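Local coordinates for protein Cif (Cell cycle inhibiting factor) (Escherichia coli, PDB 3EFY) that deamidates a specific glutamine of host NEDD8, thereby disabling cullin-RING ubiquitin ligases and blocking the cell cycle of the infected cell, at residues 84-89 against 100-105; 12-17 against 65-70; 93-98 against 136-141; 55-60 against 159-164; 49-54 against 74-79. All blocks are in the same frame, centred on the assembly; numbering follows the deposited sequence.

The chain is the C-terminal, catalytic part of the effector, built round an antiparallel sheet. Contacts 1, 2 and 4 reach this sheet: strand 66-72 of contact 2 lies between strand 81-85 of contact 1 and strand 54-61 of contact 4. Centres of contacts 1 and 2 are about 10 Å apart, and a hydrogen bond between Gln86 and His66 joins them. Contact 3, centred about 8 Å from contact 1, packs Leu97 on Gln86 and supplies Phe137 O as hydrogen-bond partner of its NE2. Contacts 1 to 3 gather round the active site, while contact 5 lies away from it, about 28 Å from contact 3 between centres. Along the chain contact 4 encloses contacts 1 and 3.

Contact 1 of 5, residues 84-89 against 100-105; sequences LYQSDL and EDWMTH
A buried contact of Trp102 with Leu84 and Gln86 joins short helix 99-103 to the end of strand 81-85, at the active site, to which Gln86 is assigned. The indole, sent toward the strand with CG anti to the backbone N (chi1 180°), gives its NE1 hydrogen to Leu84 O at 2.8 Å. That bond is nearly straight, at 169°, and lies in the indole plane, although the nitrogen stands above the carbonyl plane. Gln86 then runs its side chain over a face of the same ring. Its CG sits 3.7 Å from the centroid of the five-membered ring in a CH-pi contact almost on the normal, and NE2 lies above the six-membered ring, 3.4 Å from Trp102 CZ3. The amide stands nearly perpendicular to the indole. Leu84 CD2 packs on CZ2 of Trp102 at 3.9 Å. One residue on from Trp102, Met103 bends at chi2 and chi3 to bring CE within 3.6 Å of Tyr85 CD1, and its SD makes an oblique Met-aromatic contact with that ring. Tyr85 OH is hydrogen-bonded to Asp71 OD2. The Gln86 amide is held at both ends, OE1 by His66 NE2 and NE2 by Phe137 O. The indole, oriented by its N-H bond, packs against an amide whose two hydrogen bonds probably fix its rotation, with OE1 on His66.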
# COMPACT_ATOMS: atom_id res chain seq x y z
N LEU A 84 16.21 4.35 -11.14
CA LEU A 84 15.93 5.41 -10.14
C LEU A 84 14.48 5.84 -10.26
O LEU A 84 14.01 6.17 -11.34
CB LEU A 84 16.84 6.60 -10.39
CG LEU A 84 16.95 7.61 -9.22
CD1 LEU A 84 18.40 8.18 -9.14
CD2 LEU A 84 15.95 8.59 -9.51
N TYR A 85 13.76 5.86 -9.13
CA TYR A 85 12.37 6.26 -9.05
C TYR A 85 12.27 7.45 -8.06
O TYR A 85 12.86 7.44 -6.99
CB TYR A 85 11.42 5.15 -8.56
CG TYR A 85 11.68 3.79 -9.21
CD1 TYR A 85 11.85 3.67 -10.57
CD2 TYR A 85 11.79 2.64 -8.41
CE1 TYR A 85 12.09 2.40 -11.16
CE2 TYR A 85 12.02 1.41 -9.00
CZ TYR A 85 12.20 1.31 -10.36
OH TYR A 85 12.49 0.07 -10.95
N GLN A 86 11.46 8.45 -8.40
CA GLN A 86 11.37 9.66 -7.59
C GLN A 86 10.14 10.47 -7.96
O GLN A 86 9.61 10.34 -9.08
CB GLN A 86 12.61 10.53 -7.76
CG GLN A 86 12.87 10.95 -9.25
CD GLN A 86 13.86 12.06 -9.45
OE1 GLN A 86 14.23 12.81 -8.52
NE2 GLN A 86 14.28 12.22 -10.70
N SER A 87 9.75 11.36 -7.05
CA SER A 87 8.95 12.55 -7.37
C SER A 87 9.60 13.73 -6.69
O SER A 87 10.46 13.54 -5.84
CB SER A 87 7.48 12.42 -6.92
OG SER A 87 7.35 12.50 -5.51
N ASP A 88 9.17 14.97 -6.98
CA ASP A 88 9.82 16.12 -6.37
C ASP A 88 8.82 17.30 -6.39
O ASP A 88 8.16 17.53 -7.41
CB ASP A 88 11.05 16.44 -7.20
CG ASP A 88 12.08 17.28 -6.50
OD1 ASP A 88 11.75 18.27 -5.77
OD2 ASP A 88 13.26 17.03 -6.79
N LEU A 89 8.69 17.98 -5.26
CA LEU A 89 7.80 19.17 -5.22
C LEU A 89 8.46 20.44 -5.73
O LEU A 89 7.75 21.44 -5.99
CB LEU A 89 7.26 19.40 -3.81
CG LEU A 89 6.28 18.34 -3.30
CD1 LEU A 89 5.90 18.66 -1.83
CD2 LEU A 89 5.06 18.13 -4.21
N GLU A 100 4.30 10.35 -12.09
CA GLU A 100 3.78 9.87 -13.39
C GLU A 100 4.68 10.25 -14.57
O GLU A 100 5.00 9.42 -15.44
CB GLU A 100 2.36 10.42 -13.62
CG GLU A 100 1.75 10.01 -14.91
CD GLU A 100 0.31 10.44 -15.05
OE1 GLU A 100 -0.16 11.34 -14.30
OE2 GLU A 100 -0.35 9.86 -15.91
N ASP A 101 5.14 11.49 -14.57
CA ASP A 101 5.98 12.01 -15.65
C ASP A 101 7.36 11.38 -15.66
O ASP A 101 7.83 10.91 -16.70
CB ASP A 101 6.05 13.52 -15.56
CG ASP A 101 4.70 14.18 -15.76
OD1 ASP A 101 3.83 13.61 -16.50
OD2 ASP A 101 4.47 15.25 -15.14
N TRP A 102 8.00 11.30 -14.48
CA TRP A 102 9.28 10.64 -14.37
C TRP A 102 9.19 9.18 -14.87
O TRP A 102 10.06 8.70 -15.64
CB TRP A 102 9.78 10.70 -12.92
CG TRP A 102 11.10 10.05 -12.71
CD1 TRP A 102 11.31 8.81 -12.15
CD2 TRP A 102 12.40 10.51 -13.14
NE1 TRP A 102 12.64 8.52 -12.15
CE2 TRP A 102 13.34 9.53 -12.77
CE3 TRP A 102 12.86 11.65 -13.81
CZ2 TRP A 102 14.70 9.68 -13.05
CZ3 TRP A 102 14.20 11.81 -14.03
CH2 TRP A 102 15.13 10.84 -13.65
N MET A 103 8.18 8.46 -14.41
CA MET A 103 8.12 7.01 -14.62
C MET A 103 7.79 6.63 -16.06
O MET A 103 8.21 5.54 -16.53
CB MET A 103 7.16 6.34 -13.66
CG MET A 103 7.57 6.52 -12.18
SD MET A 103 9.11 5.64 -11.80
CE MET A 103 8.50 4.00 -11.70
N THR A 104 7.11 7.54 -16.74
CA THR A 104 6.67 7.30 -18.13
C THR A 104 7.67 7.85 -19.16
O THR A 104 7.42 7.78 -20.38
CB THR A 104 5.20 7.80 -18.36
OG1 THR A 104 5.06 9.20 -18.13
CG2 THR A 104 4.20 7.04 -17.48
N HIS A 105 8.77 8.43 -18.68
CA HIS A 105 9.79 8.98 -19.52
C HIS A 105 11.13 8.42 -19.01
O HIS A 105 11.43 7.27 -19.21
CB HIS A 105 9.63 10.53 -19.64
CG HIS A 105 8.30 10.93 -20.22
ND1 HIS A 105 7.19 11.16 -19.44
CD2 HIS A 105 7.86 11.00 -21.51
CE1 HIS A 105 6.14 11.41 -20.21
NE2 HIS A 105 6.52 11.32 -21.47

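Contact 2 of 5, residues 12-17 against 65-70; sequences VTANAI and GHAYIV
The amide N of Ile17, whose side chain packs on Ile69, is hydrogen-bonded to Thr13 O at 3.0 Å inside helix 10-22; between helix and strand the contact is apolar, with no hydrogen bond crossing it. The axes of helix 12-17 and strand 66-70 approach to 7.3 Å, their N-to-C directions 24° apart. Ile69 makes the largest single contribution. Its CG1 is placed beside the backbone N (chi1 -58°) and nestles against Ile17, 3.9 Å from CG2, while the two side chains slide past each other in opposite directions. From there CD1 turns toward Ala14, 3.6 Å from its O and 3.9 Å from its CB. Ala14 also points its methyl at the strand, 4.4 Å from Ala67 CB, and the smallness of this pair fits the close backbone approach. Tyr68 points away to the other face of the sheet, where its OH is hydrogen-bonded to Asp61 OD2 and its ring meets Phe137 edge-to-face. The pairing is consistent with the papain-like core of the peptidase CA clan. The apolar seam, which has no directional bonds across it, is consistent with helix and strand being held by shape, with the assigned catalytic residues Cys10 and His66 at their starts.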
# COMPACT_ATOMS: atom_id res chain seq x y z
N VAL A 12 7.13 10.85 0.91
CA VAL A 12 5.90 10.09 0.86
C VAL A 12 5.90 9.13 -0.35
O VAL A 12 5.57 7.94 -0.20
CB VAL A 12 4.70 11.02 0.89
CG1 VAL A 12 3.46 10.29 0.57
CG2 VAL A 12 4.63 11.67 2.29
N THR A 13 6.31 9.63 -1.51
CA THR A 13 6.45 8.78 -2.70
C THR A 13 7.44 7.66 -2.45
O THR A 13 7.13 6.49 -2.71
CB THR A 13 6.89 9.62 -3.89
OG1 THR A 13 5.82 10.55 -4.18
CG2 THR A 13 7.15 8.75 -5.11
N ALA A 14 8.58 8.01 -1.92
CA ALA A 14 9.62 6.99 -1.62
C ALA A 14 9.10 5.91 -0.69
O ALA A 14 9.32 4.71 -0.91
CB ALA A 14 10.86 7.63 -1.03
N ASN A 15 8.45 6.32 0.41
CA ASN A 15 7.97 5.33 1.36
C ASN A 15 6.92 4.40 0.76
O ASN A 15 6.89 3.21 1.03
CB ASN A 15 7.34 6.05 2.55
CG ASN A 15 8.32 6.83 3.37
OD1 ASN A 15 9.54 6.71 3.23
ND2 ASN A 15 7.77 7.63 4.32
N ALA A 16 6.05 4.94 -0.11
CA ALA A 16 5.03 4.17 -0.75
C ALA A 16 5.62 3.14 -1.74
O ALA A 16 5.11 2.05 -1.87
CB ALA A 16 4.06 5.09 -1.46
N ILE A 17 6.66 3.54 -2.43
CA ILE A 17 7.38 2.65 -3.33
C ILE A 17 8.04 1.51 -2.56
O ILE A 17 7.94 0.33 -2.97
CB ILE A 17 8.40 3.39 -4.18
CG1 ILE A 17 7.72 4.39 -5.12
CG2 ILE A 17 9.21 2.36 -5.01
CD1 ILE A 17 8.67 5.36 -5.71
N GLY A 65 18.62 17.62 -0.57
CA GLY A 65 17.33 17.86 0.01
C GLY A 65 16.22 17.08 -0.69
O GLY A 65 15.20 17.62 -1.09
N HIS A 66 16.40 15.77 -0.80
CA HIS A 66 15.57 15.01 -1.68
C HIS A 66 15.60 13.52 -1.23
O HIS A 66 16.55 13.12 -0.60
CB HIS A 66 16.17 15.15 -3.07
CG HIS A 66 15.32 14.56 -4.14
ND1 HIS A 66 13.95 14.59 -4.08
CD2 HIS A 66 15.64 13.93 -5.30
CE1 HIS A 66 13.47 13.94 -5.12
NE2 HIS A 66 14.47 13.58 -5.91
N ALA A 67 14.51 12.82 -1.42
CA ALA A 67 14.46 11.36 -1.19
C ALA A 67 14.05 10.64 -2.46
O ALA A 67 13.27 11.15 -3.26
CB ALA A 67 13.48 11.02 -0.05
N TYR A 68 14.52 9.40 -2.64
CA TYR A 68 14.29 8.68 -3.89
C TYR A 68 14.68 7.21 -3.72
O TYR A 68 15.29 6.86 -2.71
CB TYR A 68 15.06 9.33 -5.06
CG TYR A 68 16.46 9.69 -4.79
CD1 TYR A 68 17.51 8.79 -5.05
CD2 TYR A 68 16.85 10.91 -4.20
CE1 TYR A 68 18.84 9.14 -4.81
CE2 TYR A 68 18.13 11.20 -3.93
CZ TYR A 68 19.16 10.33 -4.21
OH TYR A 68 20.46 10.70 -3.94
N ILE A 69 14.34 6.39 -4.70
CA ILE A 69 14.53 4.91 -4.64
C ILE A 69 15.51 4.50 -5.73
O ILE A 69 15.37 4.94 -6.87
CB ILE A 69 13.24 4.19 -4.85
CG1 ILE A 69 12.14 4.58 -3.83
CG2 ILE A 69 13.49 2.67 -4.80
CD1 ILE A 69 12.56 4.41 -2.39
N VAL A 70 16.46 3.61 -5.40
CA VAL A 70 17.33 2.96 -6.39
C VAL A 70 17.01 1.47 -6.33
O VAL A 70 17.05 0.85 -5.25
CB VAL A 70 18.75 3.21 -6.10
CG1 VAL A 70 19.65 2.47 -7.15
CG2 VAL A 70 19.06 4.71 -6.13

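Contact 3 of 5, residues 93-98 against 136-141; sequences VTRKLR and LFDIDG
Arg95 reaches Asp138 and Asp140 by a chain that leaves CB with CG between the backbone N and the carbonyl carbon (chi1 68°). CG and CD pass alongside Asp138 OD1, CG at 3.7 Å. NE then gives OD1 of Asp138 a bond of 2.8 Å and 172°, while NH2 gives OD2 of that carboxylate one of 2.9 Å. This is a side-on, bidentate salt bridge: both oxygens use their syn lone pairs, and the guanidinium and carboxylate planes are 12° apart. The remaining hydrogen of NH2 goes to Asp140 OD2 at 2.9 Å, meeting it from above its carboxylate plane. NH1 is joined to that oxygen through a water, and Ile139 CG2 covers one face of the guanidinium, 3.8 Å from NH2. A second water links Arg95 N to Asp138 OD1. OD2 of Asp138 also accepts from Asp140 N, an Asx turn, and from Asn142 N, which may hold the carboxylate in place. Leu97 CD1 packs on Ile139 CD1 at 3.9 Å, and Thr94 CG2 touches Phe137 CB. The contact fastens the loop leading into helix 99-103, where Leu97 lies on Trp102, to the end of helix 130-137, whose Phe137 ring meets Tyr119 of helix 113-124 edge-to-face.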
# COMPACT_ATOMS: atom_id res chain seq x y z
N VAL A 93 16.85 22.00 -4.79
CA VAL A 93 17.82 22.06 -5.90
C VAL A 93 17.19 21.70 -7.23
O VAL A 93 17.39 22.36 -8.27
CB VAL A 93 19.06 21.14 -5.66
CG1 VAL A 93 20.01 21.14 -6.85
CG2 VAL A 93 19.81 21.56 -4.36
N THR A 94 16.44 20.60 -7.23
CA THR A 94 15.82 20.08 -8.43
C THR A 94 14.41 20.64 -8.58
O THR A 94 13.76 21.03 -7.61
CB THR A 94 15.80 18.51 -8.29
OG1 THR A 94 15.52 18.20 -6.92
CG2 THR A 94 17.12 17.95 -8.65
N ARG A 95 13.93 20.68 -9.81
CA ARG A 95 12.62 21.22 -10.09
C ARG A 95 11.47 20.26 -9.84
O ARG A 95 11.68 19.03 -9.65
CB ARG A 95 12.58 21.74 -11.52
CG ARG A 95 12.66 20.68 -12.57
CD ARG A 95 12.39 21.25 -13.94
NE ARG A 95 13.12 20.55 -14.97
CZ ARG A 95 12.80 20.52 -16.25
NH1 ARG A 95 11.74 21.22 -16.72
NH2 ARG A 95 13.56 19.83 -17.10
N LYS A 96 10.24 20.79 -9.81
CA LYS A 96 9.04 19.96 -9.63
C LYS A 96 8.94 18.86 -10.67
O LYS A 96 9.16 19.10 -11.85
CB LYS A 96 7.72 20.78 -9.74
CG LYS A 96 6.47 19.96 -9.40
CD LYS A 96 5.16 20.77 -9.30
CE LYS A 96 3.93 19.85 -9.25
NZ LYS A 96 3.84 19.09 -7.96
N LEU A 97 8.64 17.65 -10.19
CA LEU A 97 8.54 16.44 -11.00
C LEU A 97 7.47 15.49 -10.48
O LEU A 97 7.57 14.98 -9.36
CB LEU A 97 9.90 15.75 -10.98
CG LEU A 97 10.04 14.40 -11.66
CD1 LEU A 97 9.89 14.53 -13.21
CD2 LEU A 97 11.46 13.87 -11.35
N ARG A 98 6.43 15.25 -11.27
CA ARG A 98 5.40 14.30 -10.90
C ARG A 98 5.91 12.89 -11.11
O ARG A 98 6.61 12.61 -12.11
CB ARG A 98 4.12 14.51 -11.70
CG ARG A 98 3.51 15.90 -11.43
CD ARG A 98 2.31 16.17 -12.35
NE ARG A 98 1.34 15.11 -12.17
CZ ARG A 98 1.07 14.16 -13.06
NH1 ARG A 98 1.66 14.13 -14.26
NH2 ARG A 98 0.18 13.22 -12.74
N LEU A 136 21.34 12.64 -13.56
CA LEU A 136 20.66 11.65 -12.71
C LEU A 136 19.20 12.00 -12.41
O LEU A 136 18.34 11.12 -12.42
CB LEU A 136 21.43 11.45 -11.41
CG LEU A 136 22.77 10.72 -11.56
CD1 LEU A 136 23.65 10.86 -10.30
CD2 LEU A 136 22.48 9.22 -11.93
N PHE A 137 18.92 13.28 -12.11
CA PHE A 137 17.67 13.62 -11.45
C PHE A 137 16.69 14.47 -12.27
O PHE A 137 15.50 14.47 -11.98
CB PHE A 137 17.94 14.35 -10.12
CG PHE A 137 18.67 13.51 -9.09
CD1 PHE A 137 17.98 12.55 -8.37
CD2 PHE A 137 20.02 13.69 -8.85
CE1 PHE A 137 18.67 11.73 -7.45
CE2 PHE A 137 20.68 12.92 -7.94
CZ PHE A 137 20.00 11.93 -7.24
N ASP A 138 17.21 15.20 -13.28
CA ASP A 138 16.34 16.05 -14.10
C ASP A 138 15.71 15.30 -15.28
O ASP A 138 16.38 14.57 -15.99
CB ASP A 138 17.09 17.31 -14.55
CG ASP A 138 16.13 18.34 -15.15
OD1 ASP A 138 15.39 19.00 -14.39
OD2 ASP A 138 16.00 18.36 -16.40
N ILE A 139 14.42 15.48 -15.50
CA ILE A 139 13.69 14.73 -16.51
C ILE A 139 14.27 14.94 -17.94
O ILE A 139 14.21 14.05 -18.78
CB ILE A 139 12.18 15.02 -16.46
CG1 ILE A 139 11.40 13.92 -17.19
CG2 ILE A 139 11.88 16.47 -16.91
CD1 ILE A 139 9.89 13.93 -17.04
N ASP A 140 14.80 16.13 -18.15
CA ASP A 140 15.43 16.52 -19.42
C ASP A 140 16.95 16.53 -19.37
O ASP A 140 17.62 16.88 -20.36
CB ASP A 140 14.93 17.93 -19.83
CG ASP A 140 13.46 17.99 -20.11
OD1 ASP A 140 12.88 17.01 -20.66
OD2 ASP A 140 12.86 19.06 -19.81
N GLY A 141 17.55 16.22 -18.23
CA GLY A 141 18.97 16.39 -18.02
C GLY A 141 19.48 17.81 -18.13
O GLY A 141 20.62 18.04 -18.53
O HOH W 1 15.45 18.92 -11.64
O HOH W 2 10.58 19.99 -19.41

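Contact 4 of 5, residues 55-60 against 159-164; sequences FVLRVN and FSFQLF
The ring of Phe159 takes Val59 CG1 at its edge, near the ring plane and 4.0 Å from CD1, while the ring of Phe161 meets both Val59 and Leu57 obliquely. Both phenyls also form edge-to-face pairs with Phe120 of helix 113-124. They lie on an antiparallel strand pair in which strand 159-166, arriving late in the chain, becomes an outermost strand of the sheet beside strand 54-61. The backbones are joined in three hydrogen-bonded pairs, Val56 with Phe164, Arg58 with Gln162 and Asn60 with Ser160. Each has two bonds, such as Arg58 N to Gln162 O at 2.8 Å and Gln162 N to Arg58 O at 3.0 Å. Leu57, Val59, Phe161 and Leu163 share one face, where Leu42 of helix 39-47 covers Leu57 and Phe161. On the other face Val56 and Phe164 meet Met18 and Leu22 of helix 10-22. There Arg58 and Gln162 run together off the sheet in the same direction, guanidinium and amide planes 45° apart. Arg58, with CG anti to the backbone N and the chain extended to NE, hydrogen-bonds Asn15 OD1 through NE. Gln162 has OE1 bonded to Tyr29 and NE2 to Phe31 O, so both ends of the Gln162 amide have partners. On the apolar face, Leu57 CD1 rests 3.8 Å from Phe161 CD1, and Leu163 CD1 3.9 Å from Phe55 CB.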
# COMPACT_ATOMS: atom_id res chain seq x y z
N PHE A 55 17.56 -5.91 -4.94
CA PHE A 55 17.48 -5.05 -3.74
C PHE A 55 16.87 -3.72 -4.09
O PHE A 55 16.97 -3.25 -5.22
CB PHE A 55 18.88 -4.76 -3.19
CG PHE A 55 19.60 -5.98 -2.71
CD1 PHE A 55 19.52 -6.35 -1.37
CD2 PHE A 55 20.35 -6.75 -3.59
CE1 PHE A 55 20.20 -7.51 -0.90
CE2 PHE A 55 21.03 -7.89 -3.15
CZ PHE A 55 20.94 -8.26 -1.80
N VAL A 56 16.22 -3.15 -3.10
CA VAL A 56 15.74 -1.76 -3.21
C VAL A 56 16.41 -0.92 -2.13
O VAL A 56 16.51 -1.35 -0.96
CB VAL A 56 14.20 -1.75 -3.17
CG1 VAL A 56 13.56 -2.38 -1.89
CG2 VAL A 56 13.72 -0.40 -3.41
N LEU A 57 16.85 0.27 -2.52
CA LEU A 57 17.56 1.19 -1.69
C LEU A 57 16.78 2.49 -1.58
O LEU A 57 16.54 3.18 -2.61
CB LEU A 57 18.93 1.47 -2.29
CG LEU A 57 19.85 2.45 -1.61
CD1 LEU A 57 20.41 1.88 -0.28
CD2 LEU A 57 21.04 2.78 -2.55
N ARG A 58 16.38 2.82 -0.33
CA ARG A 58 15.75 4.13 -0.09
C ARG A 58 16.81 5.13 0.31
O ARG A 58 17.59 4.87 1.23
CB ARG A 58 14.68 4.05 1.01
CG ARG A 58 13.88 5.35 1.10
CD ARG A 58 13.14 5.39 2.40
NE ARG A 58 12.22 6.53 2.50
CZ ARG A 58 12.58 7.80 2.66
NH1 ARG A 58 13.85 8.16 2.71
NH2 ARG A 58 11.64 8.75 2.75
N VAL A 59 16.91 6.24 -0.42
CA VAL A 59 17.87 7.27 -0.18
C VAL A 59 17.26 8.53 0.40
O VAL A 59 16.37 9.12 -0.19
CB VAL A 59 18.58 7.71 -1.49
CG1 VAL A 59 19.73 8.68 -1.17
CG2 VAL A 59 19.08 6.44 -2.27
N ASN A 60 17.78 8.95 1.54
CA ASN A 60 17.43 10.24 2.18
C ASN A 60 18.67 11.11 1.97
O ASN A 60 19.71 10.92 2.62
CB ASN A 60 17.11 9.99 3.66
CG ASN A 60 15.95 10.79 4.18
OD1 ASN A 60 16.08 11.32 5.32
ND2 ASN A 60 14.80 10.85 3.48
N PHE A 159 23.79 11.71 4.13
CA PHE A 159 22.96 10.62 3.61
C PHE A 159 22.50 9.67 4.72
O PHE A 159 23.25 9.40 5.67
CB PHE A 159 23.73 9.79 2.59
CG PHE A 159 23.94 10.47 1.27
CD1 PHE A 159 22.96 10.44 0.31
CD2 PHE A 159 25.12 11.12 1.00
CE1 PHE A 159 23.12 11.04 -0.94
CE2 PHE A 159 25.33 11.73 -0.27
CZ PHE A 159 24.31 11.72 -1.22
N SER A 160 21.30 9.14 4.56
CA SER A 160 20.79 7.99 5.33
C SER A 160 20.13 7.05 4.33
O SER A 160 19.35 7.51 3.49
CB SER A 160 19.73 8.47 6.31
OG SER A 160 19.17 7.42 7.08
N PHE A 161 20.41 5.76 4.43
CA PHE A 161 19.90 4.78 3.50
C PHE A 161 19.13 3.70 4.23
O PHE A 161 19.38 3.41 5.41
CB PHE A 161 21.03 4.10 2.77
CG PHE A 161 21.89 5.04 1.97
CD1 PHE A 161 21.49 5.41 0.69
CD2 PHE A 161 23.08 5.53 2.48
CE1 PHE A 161 22.29 6.27 -0.07
CE2 PHE A 161 23.89 6.35 1.72
CZ PHE A 161 23.48 6.74 0.45
N GLN A 162 18.20 3.07 3.52
CA GLN A 162 17.59 1.79 3.95
C GLN A 162 17.71 0.82 2.78
O GLN A 162 17.43 1.19 1.63
CB GLN A 162 16.13 1.95 4.33
CG GLN A 162 15.94 2.95 5.48
CD GLN A 162 14.50 3.15 5.86
OE1 GLN A 162 13.58 2.57 5.25
NE2 GLN A 162 14.27 3.96 6.90
N LEU A 163 18.18 -0.40 3.08
CA LEU A 163 18.46 -1.38 2.02
C LEU A 163 17.73 -2.69 2.33
O LEU A 163 17.93 -3.26 3.43
CB LEU A 163 19.94 -1.63 1.94
CG LEU A 163 20.47 -2.62 0.93
CD1 LEU A 163 20.09 -2.22 -0.52
CD2 LEU A 163 22.00 -2.73 1.11
N PHE A 164 16.94 -3.16 1.40
CA PHE A 164 16.19 -4.39 1.57
C PHE A 164 16.29 -5.30 0.35
O PHE A 164 16.23 -4.83 -0.80
CB PHE A 164 14.70 -4.11 1.77
CG PHE A 164 14.32 -3.44 3.06
CD1 PHE A 164 14.44 -2.07 3.20
CD2 PHE A 164 13.75 -4.16 4.09
CE1 PHE A 164 14.01 -1.43 4.37
CE2 PHE A 164 13.31 -3.50 5.27
CZ PHE A 164 13.47 -2.12 5.37

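Contact 5 of 5, residues 49-54 against 74-79; sequences MPECKS and KGENSC
Lys74 lies along the loop backbone of Glu51 to Lys53, its chain extended beyond CG. CE comes 3.2 Å from Cys52 O, whereas NZ reaches that oxygen through a water, 2.9 Å from NZ and 3.0 Å from Cys52 O. At the other end of the residue Lys74 CA approaches Glu51 O in a CA-H...O contact. Gly75 follows and gives its N-H to the same carbonyl, Glu51 O, at 3.0 Å, a bent bond, 138°, linking the two loops. Glu76 points away overall, yet its CA sits 3.5 Å from Glu51 CD. The carboxylates of Glu51 and Glu76 are turned only 21° from one another and keep their oxygens apart, OE1 of Glu51 being 5.4 Å from OE2 of Glu76. Mutual repulsion may be eased by solvent, since both residues are exposed. Asn77 completes the grip: its backbone N donates to Glu51 OE2 at 2.9 Å and 169°, coming from well above the carboxylate plane. Glu51 therefore holds the second loop at two points, by its carbonyl and by its side chain, which extends fully from CG. The loops bridged in this way are the one between helix 39-47 and strand 54-61 and the one between strands 66-72 and 81-85. Nearby, Ser54 OG is hydrogen-bonded to Tyr166 O of strand 159-166, and Met49 packs inward on Phe55 and Leu163.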
# COMPACT_ATOMS: atom_id res chain seq x y z
N MET A 49 27.52 -7.32 -2.48
CA MET A 49 26.13 -7.57 -2.79
C MET A 49 25.93 -8.78 -3.69
O MET A 49 26.52 -8.83 -4.76
CB MET A 49 25.50 -6.34 -3.47
CG MET A 49 24.07 -6.52 -3.79
SD MET A 49 23.29 -4.91 -4.22
CE MET A 49 22.90 -4.37 -2.56
N PRO A 50 25.11 -9.73 -3.26
CA PRO A 50 24.87 -10.90 -4.12
C PRO A 50 24.32 -10.52 -5.48
O PRO A 50 23.46 -9.63 -5.60
CB PRO A 50 23.84 -11.68 -3.34
CG PRO A 50 24.15 -11.36 -1.93
CD PRO A 50 24.50 -9.91 -1.94
N GLU A 51 24.85 -11.16 -6.53
CA GLU A 51 24.38 -10.99 -7.90
C GLU A 51 23.06 -11.69 -8.18
O GLU A 51 22.33 -11.29 -9.09
CB GLU A 51 25.47 -11.45 -8.90
CG GLU A 51 26.75 -10.70 -8.76
CD GLU A 51 27.84 -11.15 -9.73
OE1 GLU A 51 27.63 -12.18 -10.46
OE2 GLU A 51 28.85 -10.40 -9.79
N CYS A 52 22.74 -12.74 -7.41
CA CYS A 52 21.59 -13.59 -7.59
C CYS A 52 20.37 -13.07 -6.81
O CYS A 52 19.33 -13.75 -6.76
CB CYS A 52 21.89 -15.01 -7.08
SG CYS A 52 21.99 -15.15 -5.24
N LYS A 53 20.48 -11.86 -6.23
CA LYS A 53 19.34 -11.28 -5.51
C LYS A 53 19.10 -9.86 -6.02
O LYS A 53 20.01 -9.23 -6.54
CB LYS A 53 19.65 -11.25 -4.03
CG LYS A 53 19.77 -12.66 -3.33
CD LYS A 53 20.23 -12.46 -1.90
CE LYS A 53 20.70 -13.73 -1.15
NZ LYS A 53 21.22 -13.37 0.24
N SER A 54 17.88 -9.38 -5.83
CA SER A 54 17.50 -8.02 -6.16
C SER A 54 17.26 -7.21 -4.88
O SER A 54 16.80 -7.74 -3.87
CB SER A 54 16.27 -8.02 -7.04
OG SER A 54 15.24 -8.80 -6.52
N LYS A 74 18.63 -8.30 -9.94
CA LYS A 74 19.64 -9.36 -10.13
C LYS A 74 20.55 -8.97 -11.30
O LYS A 74 20.09 -8.55 -12.37
CB LYS A 74 18.94 -10.68 -10.44
CG LYS A 74 18.11 -11.21 -9.30
CD LYS A 74 17.48 -12.55 -9.60
CE LYS A 74 16.66 -13.03 -8.41
NZ LYS A 74 15.91 -14.31 -8.70
N GLY A 75 21.84 -9.13 -11.10
CA GLY A 75 22.82 -8.88 -12.13
C GLY A 75 24.25 -8.92 -11.64
O GLY A 75 24.53 -8.91 -10.46
N GLU A 76 25.19 -9.01 -12.59
CA GLU A 76 26.61 -9.03 -12.24
C GLU A 76 27.10 -7.69 -11.69
O GLU A 76 26.62 -6.63 -12.12
CB GLU A 76 27.47 -9.49 -13.46
CG GLU A 76 27.11 -10.93 -13.87
CD GLU A 76 27.58 -11.37 -15.29
OE1 GLU A 76 28.54 -10.79 -15.82
OE2 GLU A 76 27.00 -12.33 -15.85
N ASN A 77 28.04 -7.74 -10.76
CA ASN A 77 28.58 -6.55 -10.09
C ASN A 77 29.53 -5.71 -10.92
O ASN A 77 29.90 -4.61 -10.49
CB ASN A 77 29.22 -6.87 -8.74
CG ASN A 77 28.19 -7.15 -7.64
OD1 ASN A 77 28.40 -7.98 -6.74
ND2 ASN A 77 27.07 -6.44 -7.72
N SER A 78 29.90 -6.19 -12.09
CA SER A 78 30.57 -5.33 -13.09
C SER A 78 29.58 -4.52 -13.89
O SER A 78 28.78 -5.07 -14.63
CB SER A 78 31.41 -6.22 -14.04
OG SER A 78 32.44 -6.78 -13.29
N CYS A 79 29.62 -3.19 -13.75
CA CYS A 79 28.65 -2.30 -14.42
C CYS A 79 27.20 -2.76 -14.20
O CYS A 79 26.36 -2.80 -15.13
CB CYS A 79 28.96 -2.15 -15.91
SG CYS A 79 30.62 -1.41 -16.21
O HOH W 3 18.25 -16.04 -8.34